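Local coordinates for vestitone reductase (Medicago sativa, PDB 2P4H), which catalyses the NADPH-dependent, stereospecific reduction of (3R)-vestitone, the penultimate step in making the defence compound medicarpin, at residues A[128-133]-A[287-292]; A[170-175]-A[244-249]. One frame throughout, in Å; residues are numbered along the deposited sequence.

In the fold
Both contacts are small and lie at the side of the fold where strand 245-248 ends the seven-stranded parallel sheet. Contact 1 is the more buried: it sets the loop after strand 119-125 against strand 288-289, the partner of strand 138-139 in a separate two-stranded sheet. Contact 2, only partly buried, lays helix 158-177 on the edge strand of the main sheet. Carbon groups meet in both, but a serine hydroxyl joins in at contact 1, whereas an arginine lends its methylenes to contact 2. They adjoin each other: N248 ND2 is 2.9 Å from N290 O, probably a hydrogen bond, and V129 packs on R246.

Contact 1. Residues A[128-133]-A[287-292]; sequences AVSFNG and PDLNTK
V129 and S130 meet L289 and P287 through three short side chains and one proline ring, in a patch that is largely buried. V129 comes first along the loop, and a single methyl does its work: CG2 lies 3.8 Å from CD2 of L289, the two side chains running at a slant to one another. A chi1 of -58° sets CG1 of the valine opposite the carbonyl carbon and leaves CG2 between that carbon and the backbone N, while CG1 is turned to R246 in the edge strand of the main sheet. L289 answers with one branch of its fork; its CG is anti to the carbonyl carbon (chi1 -49°), and CD2 is the branch that arrives at the valine.

At S130 the partner changes. OG approaches the proline ring of P287 at its CG corner, 3.5 Å away, with CD of the same ring at 3.9 Å. The serine CB stands farther back, 4.1 Å from P287 CG, and OG is 4.4 Å from L289 CD2, so the hydroxyl oxygen faces carbon on this side. Its polar need is met within its own loop, by a hydrogen bond to the carbonyl oxygen of G126. Beyond the serine the loop turns off, and the backbone N of F131 is tied to S145 OG.

On the other segment, T291 OG1 donates to L289 O at 2.9 Å, 15° from the carbonyl plane, just ahead of helix 292-296. Strand 138-139 pairs with 288-289, and its L139 touches V129 and P287 alike. The arrangement is loop-on-strand packing beside this two-stranded parallel sheet, built onto the NADP-binding Rossmann-type fold of a reductase in the epimerase/dehydratase family.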
loop_
_atom_site.group_PDB
_atom_site.type_symbol
_atom_site.label_atom_id
_atom_site.label_comp_id
_atom_site.label_asym_id
_atom_site.label_seq_id
_atom_site.Cartn_x
_atom_site.Cartn_y
_atom_site.Cartn_z
ATOM N N ALA A 128 -9.068 -5.723 3.344
ATOM C CA ALA A 128 -9.643 -6.765 2.497
ATOM C C ALA A 128 -9.619 -8.140 3.167
ATOM O O ALA A 128 -10.171 -9.107 2.630
ATOM C CB ALA A 128 -8.902 -6.825 1.157
ATOM N N VAL A 129 -8.984 -8.231 4.335
ATOM C CA VAL A 129 -8.908 -9.503 5.054
ATOM C C VAL A 129 -9.313 -9.435 6.526
ATOM O O VAL A 129 -9.715 -10.446 7.104
ATOM C CB VAL A 129 -7.467 -10.111 5.015
ATOM C CG1 VAL A 129 -7.019 -10.315 3.577
ATOM C CG2 VAL A 129 -6.486 -9.215 5.766
ATOM N N SER A 130 -9.215 -8.248 7.121
ATOM C CA SER A 130 -9.485 -8.069 8.548
ATOM C C SER A 130 -10.923 -8.064 9.060
ATOM O O SER A 130 -11.143 -8.194 10.264
ATOM C CB SER A 130 -8.780 -6.799 9.030
ATOM O OG SER A 130 -7.385 -6.872 8.772
ATOM N N PHE A 131 -11.897 -7.917 8.168
ATOM C CA PHE A 131 -13.295 -7.898 8.587
ATOM C C PHE A 131 -13.990 -9.193 8.186
ATOM O O PHE A 131 -14.999 -9.171 7.481
ATOM C CB PHE A 131 -14.025 -6.706 7.961
ATOM C CG PHE A 131 -13.475 -5.367 8.370
ATOM C CD1 PHE A 131 -12.410 -4.790 7.681
ATOM C CD2 PHE A 131 -14.026 -4.679 9.448
ATOM C CE1 PHE A 131 -11.903 -3.549 8.060
ATOM C CE2 PHE A 131 -13.527 -3.439 9.836
ATOM C CZ PHE A 131 -12.463 -2.872 9.141
ATOM N N ASN A 132 -13.447 -10.317 8.646
ATOM C CA ASN A 132 -13.992 -11.632 8.322
ATOM C C ASN A 132 -15.046 -12.154 9.298
ATOM O O ASN A 132 -15.549 -13.266 9.134
ATOM C CB ASN A 132 -12.853 -12.653 8.205
ATOM C CG ASN A 132 -11.899 -12.604 9.385
ATOM O OD1 ASN A 132 -11.134 -11.650 9.545
ATOM N ND2 ASN A 132 -11.943 -13.633 10.223
ATOM N N GLY A 133 -15.377 -11.357 10.308
ATOM C CA GLY A 133 -16.382 -11.769 11.272
ATOM C C GLY A 133 -15.887 -12.722 12.343
ATOM O O GLY A 133 -16.578 -12.966 13.332
ATOM N N PRO A 287 -5.301 -7.742 13.434
ATOM C CA PRO A 287 -4.654 -9.043 13.280
ATOM C C PRO A 287 -3.278 -8.965 12.640
ATOM O O PRO A 287 -2.973 -8.037 11.889
ATOM C CB PRO A 287 -5.639 -9.809 12.404
ATOM C CG PRO A 287 -6.184 -8.737 11.521
ATOM C CD PRO A 287 -6.422 -7.596 12.489
ATOM N N ASP A 288 -2.449 -9.949 12.962
ATOM C CA ASP A 288 -1.119 -10.060 12.389
ATOM C C ASP A 288 -1.351 -10.697 11.015
ATOM O O ASP A 288 -1.973 -11.759 10.916
ATOM C CB ASP A 288 -0.261 -10.969 13.283
ATOM C CG ASP A 288 1.149 -11.185 12.747
ATOM O OD1 ASP A 288 1.588 -10.440 11.847
ATOM O OD2 ASP A 288 1.830 -12.103 13.251
ATOM N N LEU A 289 -0.901 -10.033 9.954
ATOM C CA LEU A 289 -1.060 -10.572 8.608
ATOM C C LEU A 289 0.221 -11.354 8.311
ATOM O O LEU A 289 1.218 -10.797 7.844
ATOM C CB LEU A 289 -1.278 -9.434 7.599
ATOM C CG LEU A 289 -2.354 -8.412 8.003
ATOM C CD1 LEU A 289 -2.521 -7.379 6.900
ATOM C CD2 LEU A 289 -3.683 -9.113 8.268
ATOM N N ASN A 290 0.175 -12.650 8.617
ATOM C CA ASN A 290 1.301 -13.573 8.453
ATOM C C ASN A 290 1.950 -13.416 7.085
ATOM O O ASN A 290 1.318 -13.641 6.059
ATOM C CB ASN A 290 0.801 -15.006 8.652
ATOM C CG ASN A 290 1.921 -15.995 8.905
ATOM O OD1 ASN A 290 1.667 -17.135 9.312
ATOM N ND2 ASN A 290 3.158 -15.578 8.668
ATOM N N THR A 291 3.223 -13.043 7.087
ATOM C CA THR A 291 3.955 -12.798 5.854
ATOM C C THR A 291 4.931 -13.926 5.494
ATOM O O THR A 291 5.862 -13.757 4.701
ATOM C CB THR A 291 4.614 -11.399 5.979
ATOM O OG1 THR A 291 3.560 -10.434 6.110
ATOM C CG2 THR A 291 5.453 -11.035 4.774
ATOM N N LYS A 292 4.670 -15.104 6.053
ATOM C CA LYS A 292 5.489 -16.279 5.788
ATOM C C LYS A 292 5.506 -16.657 4.301
ATOM O O LYS A 292 6.544 -17.048 3.775
ATOM C CB LYS A 292 4.981 -17.458 6.622
ATOM C CG LYS A 292 5.697 -18.774 6.360
ATOM C CD LYS A 292 5.224 -19.845 7.335
ATOM C CE LYS A 292 5.864 -21.197 7.048
ATOM N NZ LYS A 292 5.450 -21.735 5.722
#

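Contact 2. Residues A[170-175]-A[244-249]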
loop_
_atom_site.group_PDB
_atom_site.type_symbol
_atom_site.label_atom_id
_atom_site.label_comp_id
_atom_site.label_asym_id
_atom_site.label_seq_id
_atom_site.Cartn_x
_atom_site.Cartn_y
_atom_site.Cartn_z
ATOM N N ALA A 170 -11.965 -8.999 -7.806
ATOM C CA ALA A 170 -12.174 -8.802 -9.237
ATOM C C ALA A 170 -10.862 -8.938 -10.006
ATOM O O ALA A 170 -10.816 -9.551 -11.075
ATOM C CB ALA A 170 -12.799 -7.437 -9.490
ATOM N N VAL A 171 -9.797 -8.369 -9.456
ATOM C CA VAL A 171 -8.486 -8.433 -10.092
ATOM C C VAL A 171 -7.983 -9.874 -10.198
ATOM O O VAL A 171 -7.523 -10.309 -11.255
ATOM C CB VAL A 171 -7.459 -7.577 -9.305
ATOM C CG1 VAL A 171 -6.042 -7.882 -9.768
ATOM C CG2 VAL A 171 -7.765 -6.098 -9.509
ATOM N N LEU A 172 -8.072 -10.623 -9.105
ATOM C CA LEU A 172 -7.614 -12.006 -9.111
ATOM C C LEU A 172 -8.414 -12.850 -10.102
ATOM O O LEU A 172 -7.847 -13.640 -10.860
ATOM C CB LEU A 172 -7.726 -12.595 -7.702
ATOM C CG LEU A 172 -6.755 -12.006 -6.673
ATOM C CD1 LEU A 172 -7.217 -12.358 -5.272
ATOM C CD2 LEU A 172 -5.347 -12.538 -6.933
ATOM N N GLU A 173 -9.731 -12.676 -10.105
ATOM C CA GLU A 173 -10.582 -13.440 -11.007
ATOM C C GLU A 173 -10.314 -13.110 -12.469
ATOM O O GLU A 173 -10.167 -14.011 -13.295
ATOM C CB GLU A 173 -12.052 -13.184 -10.692
ATOM C CG GLU A 173 -13.012 -14.009 -11.534
ATOM C CD GLU A 173 -12.768 -15.503 -11.398
ATOM O OE1 GLU A 173 -12.787 -16.010 -10.258
ATOM O OE2 GLU A 173 -12.559 -16.171 -12.433
ATOM N N PHE A 174 -10.253 -11.823 -12.789
ATOM C CA PHE A 174 -10.003 -11.408 -14.164
ATOM C C PHE A 174 -8.644 -11.907 -14.633
ATOM O O PHE A 174 -8.508 -12.407 -15.747
ATOM C CB PHE A 174 -10.057 -9.886 -14.291
ATOM C CG PHE A 174 -9.976 -9.399 -15.710
ATOM C CD1 PHE A 174 -11.129 -9.243 -16.470
ATOM C CD2 PHE A 174 -8.743 -9.129 -16.295
ATOM C CE1 PHE A 174 -11.056 -8.824 -17.800
ATOM C CE2 PHE A 174 -8.655 -8.710 -17.622
ATOM C CZ PHE A 174 -9.816 -8.557 -18.376
ATOM N N GLY A 175 -7.632 -11.766 -13.784
ATOM C CA GLY A 175 -6.305 -12.226 -14.150
ATOM C C GLY A 175 -6.297 -13.703 -14.494
ATOM O O GLY A 175 -5.682 -14.117 -15.478
ATOM N N GLY A 244 2.027 -16.503 -8.959
ATOM C CA GLY A 244 1.182 -15.329 -8.889
ATOM C C GLY A 244 0.170 -15.600 -7.789
ATOM O O GLY A 244 0.114 -16.710 -7.257
ATOM N N GLY A 245 -0.625 -14.595 -7.443
ATOM C CA GLY A 245 -1.613 -14.763 -6.394
ATOM C C GLY A 245 -1.472 -13.705 -5.316
ATOM O O GLY A 245 -0.837 -12.668 -5.536
ATOM N N ARG A 246 -2.054 -13.969 -4.147
ATOM C CA ARG A 246 -2.015 -13.024 -3.032
ATOM C C ARG A 246 -0.795 -13.196 -2.134
ATOM O O ARG A 246 -0.367 -14.314 -1.857
ATOM C CB ARG A 246 -3.243 -13.191 -2.135
ATOM C CG ARG A 246 -4.576 -13.323 -2.830
ATOM C CD ARG A 246 -5.658 -13.461 -1.774
ATOM N NE ARG A 246 -6.024 -12.177 -1.181
ATOM C CZ ARG A 246 -6.671 -12.037 -0.029
ATOM N NH1 ARG A 246 -7.016 -13.102 0.687
ATOM N NH2 ARG A 246 -7.022 -10.830 0.389
ATOM N N TYR A 247 -0.261 -12.076 -1.658
ATOM C CA TYR A 247 0.874 -12.095 -0.743
ATOM C C TYR A 247 0.724 -11.020 0.321
ATOM O O TYR A 247 0.624 -9.831 -0.001
ATOM C CB TYR A 247 2.195 -11.835 -1.477
ATOM C CG TYR A 247 2.696 -12.982 -2.319
ATOM C CD1 TYR A 247 3.552 -13.945 -1.785
ATOM C CD2 TYR A 247 2.305 -13.109 -3.648
ATOM C CE1 TYR A 247 4.004 -15.009 -2.557
ATOM C CE2 TYR A 247 2.749 -14.172 -4.433
ATOM C CZ TYR A 247 3.597 -15.116 -3.878
ATOM O OH TYR A 247 4.023 -16.178 -4.642
ATOM N N ASN A 248 0.684 -11.435 1.582
ATOM C CA ASN A 248 0.648 -10.473 2.679
ATOM C C ASN A 248 2.041 -9.840 2.665
ATOM O O ASN A 248 3.031 -10.524 2.395
ATOM C CB ASN A 248 0.480 -11.166 4.037
ATOM C CG ASN A 248 -0.963 -11.459 4.389
ATOM O OD1 ASN A 248 -1.884 -10.801 3.907
ATOM N ND2 ASN A 248 -1.165 -12.441 5.264
ATOM N N CYS A 249 2.120 -8.546 2.946
ATOM C CA CYS A 249 3.410 -7.850 3.003
ATOM C C CYS A 249 3.293 -7.017 4.277
ATOM O O CYS A 249 3.181 -5.787 4.245
ATOM C CB CYS A 249 3.583 -6.966 1.772
ATOM S SG CYS A 249 5.221 -6.241 1.631
#
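L172 reaches from helix 158-177 to R246 on strand 245-248, and the close part of this contact is one methyl against an aliphatic stem. CD1 of the leucine is 3.7 Å from R246 CG and 4.0 Å from R246 CD, with the two side chains crossing at about a right angle. In the leucine, chi1 of -69° puts CG beside the backbone N, on the far side from the carbonyl carbon, which carries the isobutyl group off the helix and over to the strand. R246 has an extended start and then bends at chi3 (79°), so CG and CD are left to the leucine while the guanidinium turns elsewhere.

That polar end is firmly occupied. NE forms a salt bridge with E168, one turn earlier on the same helix, NH1 is hydrogen-bonded to the carbonyl oxygens of E141 and D143, and W144 adds a cation-pi contact. W144 also touches L172, placing leucine and arginine against the same indole. E168 probably offsets the charge of this buried arginine.

In the fold this is a helix packed on the edge of the parallel Rossmann-type sheet: 158-177 leads directly into strand 182-187, and 245-248 lines up beside that strand as the last one in the sheet. Backbone hydrogen bonds between G245 and both V182 and T184 join the two strands.

Toward G245 the packing is much looser. The other leucine methyl, L172 CD2, comes no nearer than 4.4 Å to G245 C. Yet L172 and G245 are the closest pair along the backbones, 7.1 Å from CA to CA. The leucine methyl faces the main chain of G245. Solvent lies on this side: G244 is exposed just ahead of the strand, and L172 and G245 are themselves partly exposed.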